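Local coordinates for protein maleylacetoacetate isomerase (Anaeromyxobacter dehalogenans, PDB 4IGJ) that probably isomerises maleylacetoacetate with glutathione as cofactor, as a zeta-class member of the glutathione transferase superfamily, at residues A[50-55]-A[231-236]; A[175-180]-A[215-220]. All blocks are in the same frame, centred on the assembly; numbering follows the deposited sequence.

Contact 1. Residues A[50-55]-A[231-236]; sequences YEYRAV and QPDAPP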
loop_
_atom_site.group_PDB
_atom_site.type_symbol
_atom_site.label_atom_id
_atom_site.label_comp_id
_atom_site.label_asym_id
_atom_site.label_seq_id
_atom_site.Cartn_x
_atom_site.Cartn_y
_atom_site.Cartn_z
ATOM N N TYR A 50 22.066 5.469 -10.313
ATOM C CA TYR A 50 22.043 5.681 -8.877
ATOM C C TYR A 50 23.170 4.923 -8.186
ATOM O O TYR A 50 23.643 3.905 -8.698
ATOM C CB TYR A 50 20.684 5.279 -8.291
ATOM C CG TYR A 50 20.354 3.802 -8.390
ATOM C CD1 TYR A 50 20.611 2.942 -7.335
ATOM C CD2 TYR A 50 19.776 3.277 -9.535
ATOM C CE1 TYR A 50 20.299 1.597 -7.427
ATOM C CE2 TYR A 50 19.462 1.940 -9.640
ATOM C CZ TYR A 50 19.722 1.107 -8.580
ATOM O OH TYR A 50 19.399 -0.222 -8.688
ATOM N N GLU A 51 23.595 5.434 -7.035
ATOM C CA GLU A 51 24.555 4.726 -6.184
ATOM C C GLU A 51 23.847 3.688 -5.329
ATOM O O GLU A 51 22.796 3.961 -4.751
ATOM C CB GLU A 51 25.277 5.698 -5.259
ATOM C CG GLU A 51 26.027 6.795 -5.971
ATOM C CD GLU A 51 26.766 7.691 -5.001
ATOM O OE1 GLU A 51 27.687 8.409 -5.443
ATOM O OE2 GLU A 51 26.424 7.673 -3.796
ATOM N N TYR A 52 24.431 2.500 -5.240
ATOM C CA TYR A 52 23.857 1.436 -4.432
ATOM C C TYR A 52 24.503 1.461 -3.057
ATOM O O TYR A 52 25.724 1.309 -2.939
ATOM C CB TYR A 52 24.097 0.081 -5.098
ATOM C CG TYR A 52 23.302 -1.067 -4.506
ATOM C CD1 TYR A 52 22.137 -1.505 -5.110
ATOM C CD2 TYR A 52 23.732 -1.730 -3.368
ATOM C CE1 TYR A 52 21.406 -2.559 -4.588
ATOM C CE2 TYR A 52 23.004 -2.783 -2.828
ATOM C CZ TYR A 52 21.844 -3.196 -3.446
ATOM O OH TYR A 52 21.114 -4.246 -2.930
ATOM N N ARG A 53 23.700 1.665 -2.017
ATOM C CA ARG A 53 24.196 1.574 -0.647
ATOM C C ARG A 53 23.563 0.348 -0.011
ATOM O O ARG A 53 22.365 0.333 0.291
ATOM C CB ARG A 53 23.855 2.831 0.162
ATOM C CG ARG A 53 24.678 3.022 1.469
ATOM C CD ARG A 53 24.298 2.058 2.608
ATOM N NE ARG A 53 24.772 2.516 3.915
ATOM C CZ ARG A 53 24.720 1.790 5.030
ATOM N NH1 ARG A 53 24.219 0.563 5.006
ATOM N NH2 ARG A 53 25.176 2.288 6.172
ATOM N N ALA A 54 24.375 -0.680 0.201
ATOM C CA ALA A 54 23.886 -1.932 0.746
ATOM C C ALA A 54 23.528 -1.803 2.217
ATOM O O ALA A 54 24.272 -1.211 3.008
ATOM C CB ALA A 54 24.923 -3.037 0.546
ATOM N N VAL A 55 22.380 -2.361 2.579
ATOM C CA VAL A 55 21.977 -2.460 3.971
ATOM C C VAL A 55 21.780 -3.936 4.255
ATOM O O VAL A 55 20.873 -4.561 3.718
ATOM C CB VAL A 55 20.671 -1.682 4.238
ATOM C CG1 VAL A 55 20.200 -1.900 5.674
ATOM C CG2 VAL A 55 20.857 -0.199 3.943
ATOM N N GLN A 231 22.624 -7.721 -7.794
ATOM C CA GLN A 231 22.910 -6.603 -6.899
ATOM C C GLN A 231 24.289 -6.759 -6.263
ATOM O O GLN A 231 24.759 -7.885 -6.087
ATOM C CB GLN A 231 21.827 -6.476 -5.821
ATOM C CG GLN A 231 20.423 -6.241 -6.385
ATOM C CD GLN A 231 20.425 -5.251 -7.527
ATOM O OE1 GLN A 231 20.828 -4.101 -7.368
ATOM N NE2 GLN A 231 19.983 -5.698 -8.692
ATOM N N PRO A 232 24.943 -5.636 -5.916
ATOM C CA PRO A 232 26.299 -5.703 -5.346
ATOM C C PRO A 232 26.422 -6.585 -4.106
ATOM O O PRO A 232 27.478 -7.203 -3.917
ATOM C CB PRO A 232 26.601 -4.244 -4.983
ATOM C CG PRO A 232 25.801 -3.446 -5.948
ATOM C CD PRO A 232 24.532 -4.243 -6.190
ATOM N N ASP A 233 25.380 -6.653 -3.282
ATOM C CA ASP A 233 25.450 -7.405 -2.033
ATOM C C ASP A 233 24.891 -8.828 -2.133
ATOM O O ASP A 233 24.744 -9.499 -1.118
ATOM C CB ASP A 233 24.770 -6.638 -0.887
ATOM C CG ASP A 233 23.292 -6.339 -1.161
ATOM O OD1 ASP A 233 22.937 -6.008 -2.314
ATOM O OD2 ASP A 233 22.483 -6.415 -0.215
ATOM N N ALA A 234 24.575 -9.294 -3.340
ATOM C CA ALA A 234 24.046 -10.645 -3.483
ATOM C C ALA A 234 25.103 -11.708 -3.158
ATOM O O ALA A 234 26.202 -11.700 -3.718
ATOM C CB ALA A 234 23.489 -10.871 -4.884
ATOM N N PRO A 235 24.763 -12.635 -2.255
ATOM C CA PRO A 235 25.646 -13.765 -1.980
ATOM C C PRO A 235 25.508 -14.823 -3.064
ATOM O O PRO A 235 24.518 -14.826 -3.792
ATOM C CB PRO A 235 25.122 -14.317 -0.644
ATOM C CG PRO A 235 23.969 -13.459 -0.236
ATOM C CD PRO A 235 23.545 -12.680 -1.438
ATOM N N PRO A 236 26.507 -15.702 -3.197
ATOM C CA PRO A 236 26.375 -16.839 -4.112
ATOM C C PRO A 236 25.238 -17.738 -3.645
ATOM O O PRO A 236 24.869 -17.694 -2.470
ATOM C CB PRO A 236 27.725 -17.558 -3.980
ATOM C CG PRO A 236 28.288 -17.097 -2.687
ATOM C CD PRO A 236 27.809 -15.685 -2.514
#

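Contact 2. Residues A[175-180]-A[215-220]; sequences GRFSHG and EACAAL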
loop_
_atom_site.group_PDB
_atom_site.type_symbol
_atom_site.label_atom_id
_atom_site.label_comp_id
_atom_site.label_asym_id
_atom_site.label_seq_id
_atom_site.Cartn_x
_atom_site.Cartn_y
_atom_site.Cartn_z
ATOM N N GLY A 175 -2.192 -6.700 -21.574
ATOM C CA GLY A 175 -1.747 -7.123 -22.884
ATOM C C GLY A 175 -0.616 -8.088 -22.616
ATOM O O GLY A 175 -0.820 -9.128 -21.982
ATOM N N ARG A 176 0.581 -7.731 -23.066
ATOM C CA ARG A 176 1.773 -8.508 -22.765
ATOM C C ARG A 176 2.186 -8.311 -21.304
ATOM O O ARG A 176 2.843 -9.171 -20.720
ATOM C CB ARG A 176 2.908 -8.109 -23.712
ATOM C CG ARG A 176 4.252 -8.797 -23.469
ATOM C CD ARG A 176 5.115 -8.727 -24.722
ATOM N NE ARG A 176 6.497 -9.150 -24.512
ATOM C CZ ARG A 176 6.899 -10.418 -24.477
ATOM N NH1 ARG A 176 6.023 -11.405 -24.614
ATOM N NH2 ARG A 176 8.180 -10.700 -24.293
ATOM N N PHE A 177 1.777 -7.188 -20.712
ATOM C CA PHE A 177 2.177 -6.858 -19.338
ATOM C C PHE A 177 0.953 -6.697 -18.442
ATOM O O PHE A 177 -0.159 -6.964 -18.877
ATOM C CB PHE A 177 3.053 -5.603 -19.325
ATOM C CG PHE A 177 4.353 -5.779 -20.040
ATOM C CD1 PHE A 177 5.467 -6.251 -19.370
ATOM C CD2 PHE A 177 4.464 -5.499 -21.393
ATOM C CE1 PHE A 177 6.675 -6.430 -20.032
ATOM C CE2 PHE A 177 5.677 -5.669 -22.061
ATOM C CZ PHE A 177 6.777 -6.142 -21.383
ATOM N N SER A 178 1.147 -6.292 -17.189
ATOM C CA SER A 178 0.022 -6.188 -16.260
ATOM C C SER A 178 -1.058 -5.231 -16.754
ATOM O O SER A 178 -2.252 -5.488 -16.573
ATOM C CB SER A 178 0.486 -5.760 -14.869
ATOM O OG SER A 178 1.343 -6.723 -14.271
ATOM N N HIS A 179 -0.632 -4.131 -17.367
ATOM C CA HIS A 179 -1.559 -3.154 -17.930
ATOM C C HIS A 179 -1.098 -2.781 -19.319
ATOM O O HIS A 179 -0.095 -2.087 -19.490
ATOM C CB HIS A 179 -1.632 -1.895 -17.062
ATOM C CG HIS A 179 -2.635 -0.891 -17.543
ATOM N ND1 HIS A 179 -3.978 -0.989 -17.269
ATOM C CD2 HIS A 179 -2.483 0.232 -18.285
ATOM C CE1 HIS A 179 -4.617 0.029 -17.817
ATOM N NE2 HIS A 179 -3.727 0.789 -18.436
ATOM N N GLY A 180 -1.836 -3.251 -20.316
ATOM C CA GLY A 180 -1.489 -2.979 -21.695
ATOM C C GLY A 180 -0.216 -3.670 -22.139
ATOM O O GLY A 180 0.134 -4.746 -21.646
ATOM N N GLU A 215 7.298 -13.632 -17.487
ATOM C CA GLU A 215 8.209 -14.033 -18.557
ATOM C C GLU A 215 8.537 -12.863 -19.484
ATOM O O GLU A 215 9.687 -12.678 -19.875
ATOM C CB GLU A 215 7.617 -15.197 -19.351
ATOM N N ALA A 216 7.520 -12.073 -19.821
ATOM C CA ALA A 216 7.707 -10.899 -20.660
ATOM C C ALA A 216 8.627 -9.883 -20.003
ATOM O O ALA A 216 9.459 -9.265 -20.668
ATOM C CB ALA A 216 6.366 -10.265 -20.983
ATOM N N CYS A 217 8.473 -9.701 -18.694
ATOM C CA CYS A 217 9.309 -8.751 -17.977
ATOM C C CYS A 217 10.752 -9.240 -17.894
ATOM O O CYS A 217 11.690 -8.467 -18.033
ATOM C CB CYS A 217 8.763 -8.525 -16.561
ATOM S SG CYS A 217 7.237 -7.571 -16.478
ATOM N N ALA A 218 10.916 -10.536 -17.658
ATOM C CA ALA A 218 12.239 -11.101 -17.414
ATOM C C ALA A 218 13.170 -10.956 -18.620
ATOM O O ALA A 218 14.390 -10.926 -18.471
ATOM C CB ALA A 218 12.124 -12.556 -16.980
ATOM N N ALA A 219 12.593 -10.848 -19.814
ATOM C CA ALA A 219 13.402 -10.730 -21.025
ATOM C C ALA A 219 13.910 -9.307 -21.258
ATOM O O ALA A 219 14.690 -9.062 -22.183
ATOM C CB ALA A 219 12.618 -11.213 -22.231
ATOM N N LEU A 220 13.473 -8.372 -20.419
ATOM C CA LEU A 220 13.862 -6.973 -20.575
ATOM C C LEU A 220 15.090 -6.617 -19.744
ATOM O O LEU A 220 15.181 -6.971 -18.574
ATOM C CB LEU A 220 12.708 -6.041 -20.202
ATOM C CG LEU A 220 11.405 -6.117 -20.995
ATOM C CD1 LEU A 220 10.395 -5.083 -20.490
ATOM C CD2 LEU A 220 11.676 -5.910 -22.477
#

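Contact 1. Residues A[50-55]-A[231-236]
The thioredoxin-like N-terminal domain of a glutathione transferase meets the C-terminal tail here: Y52, on strand 51-54, packs against a type I beta turn that runs from Q231 to A234. The turn is closed by A234 N bonding to Q231 O. P232 lies over one face of the Y52 ring. Its CD sits 3.6 Å from the centroid of the Y52 ring and only 5° off the ring normal, so this is a clear CH-pi contact. P232 CG covers the same face nearer the root of the ring, 3.7 Å from Y52 CD2. The ring reaches the turn because Y52 CG is anti to the backbone N (chi1 -168°). Its hydroxyl then gives a weak hydrogen bond to D233, with Y52 OH 2.6 Å from D233 OD1. S29 OG is a second, weak partner of the same hydroxyl. The carboxylate plane is turned 49° from the ring. The other oxygen, D233 OD2, accepts a hydrogen bond from W31 N, so D233 ties the tail to two parts of the N-terminal domain. Q231 crosses Y52 at about a right angle and brings its OE1 obliquely to the ring, 3.2 Å from Y52 CE1. Its side chain bends at chi2, and its NE2 bonds back to the carbonyls of A225 and H227. This holds the amide to the end of helix 221-226. Further along the strand, the A54 methyl rests on the D233 methylene, with A54 CB 3.9 Å from D233 CB. Strand 51-54 is an outer strand of the four-stranded sheet within this chain and pairs in parallel with strand 24-29. R40 of helix 34-45 touches both Y52 and Q231, and the loop after strand 24-29 brings Y30 against D233 and W31 against Q231.

Contact 2. Residues A[175-180]-A[215-220]
R176 holds CG anti to its own N (chi1 177°) and stays extended out to NE, which carries its guanidinium across to A216 on helix 208-218. F177 takes a different first torsion, with CG anti to the carbonyl carbon (chi1 -64°), which brings its ring edge to C217 and the rest of the ring near A216 and L220. The methyl of A216 sits centrally over one face of the guanidinium, with A216 CB 3.5 Å from R176 CZ. R176 CG is 3.6 Å from A216 CB. The arginine thus packs flat on the alanine methyl. No hydrogen bond joins the two segments. The F177 ring meets three residues. C217 SG lies at the ring edge, in its plane, 3.6 Å from F177 CD1, which makes a cysteine sulfur-aromatic contact. A216 CB approaches obliquely, 4.0 Å from F177 CE1. The L220 and F177 side chains come from opposite directions, and L220 CD1 is 3.9 Å from F177 CZ. With F177 replaced by an alanine, C217 SG, L220 CD1 and the A216 methyl would probably lose their aromatic neighbour, and a gap would open between loop and helix. The loop is folded back on itself by F177 N bonding to G180 O. S178 OG bonds to D187, at the start of helix 185-199. The contact thus joins the loop between helices 150-171 and 185-199 to the C-terminal part of helix 208-218 and to L220, at the N-cap position just before helix 221-226, within the all-helical C-terminal domain. P183 touches both F177 and L220, and V191 of helix 185-199 touches C217.

Contact 1 is a surface contact and crosses between domains: it sets a sheet strand of the N-terminal domain against the tail after helix 221-226. Contact 2 is largely buried and stays inside the helical C-terminal domain. The two share no helix or strand, and their centres are about 25 Å apart. Both segments of contact 2 fall between the two segments of contact 1 in the sequence. Both use an aromatic ring, but differently. In contact 1 a proline lies over one face of the ring and a carboxylate meets its hydroxyl. In contact 2 the ring has apolar and sulfur neighbours, and the one charged side chain takes part through its flat face.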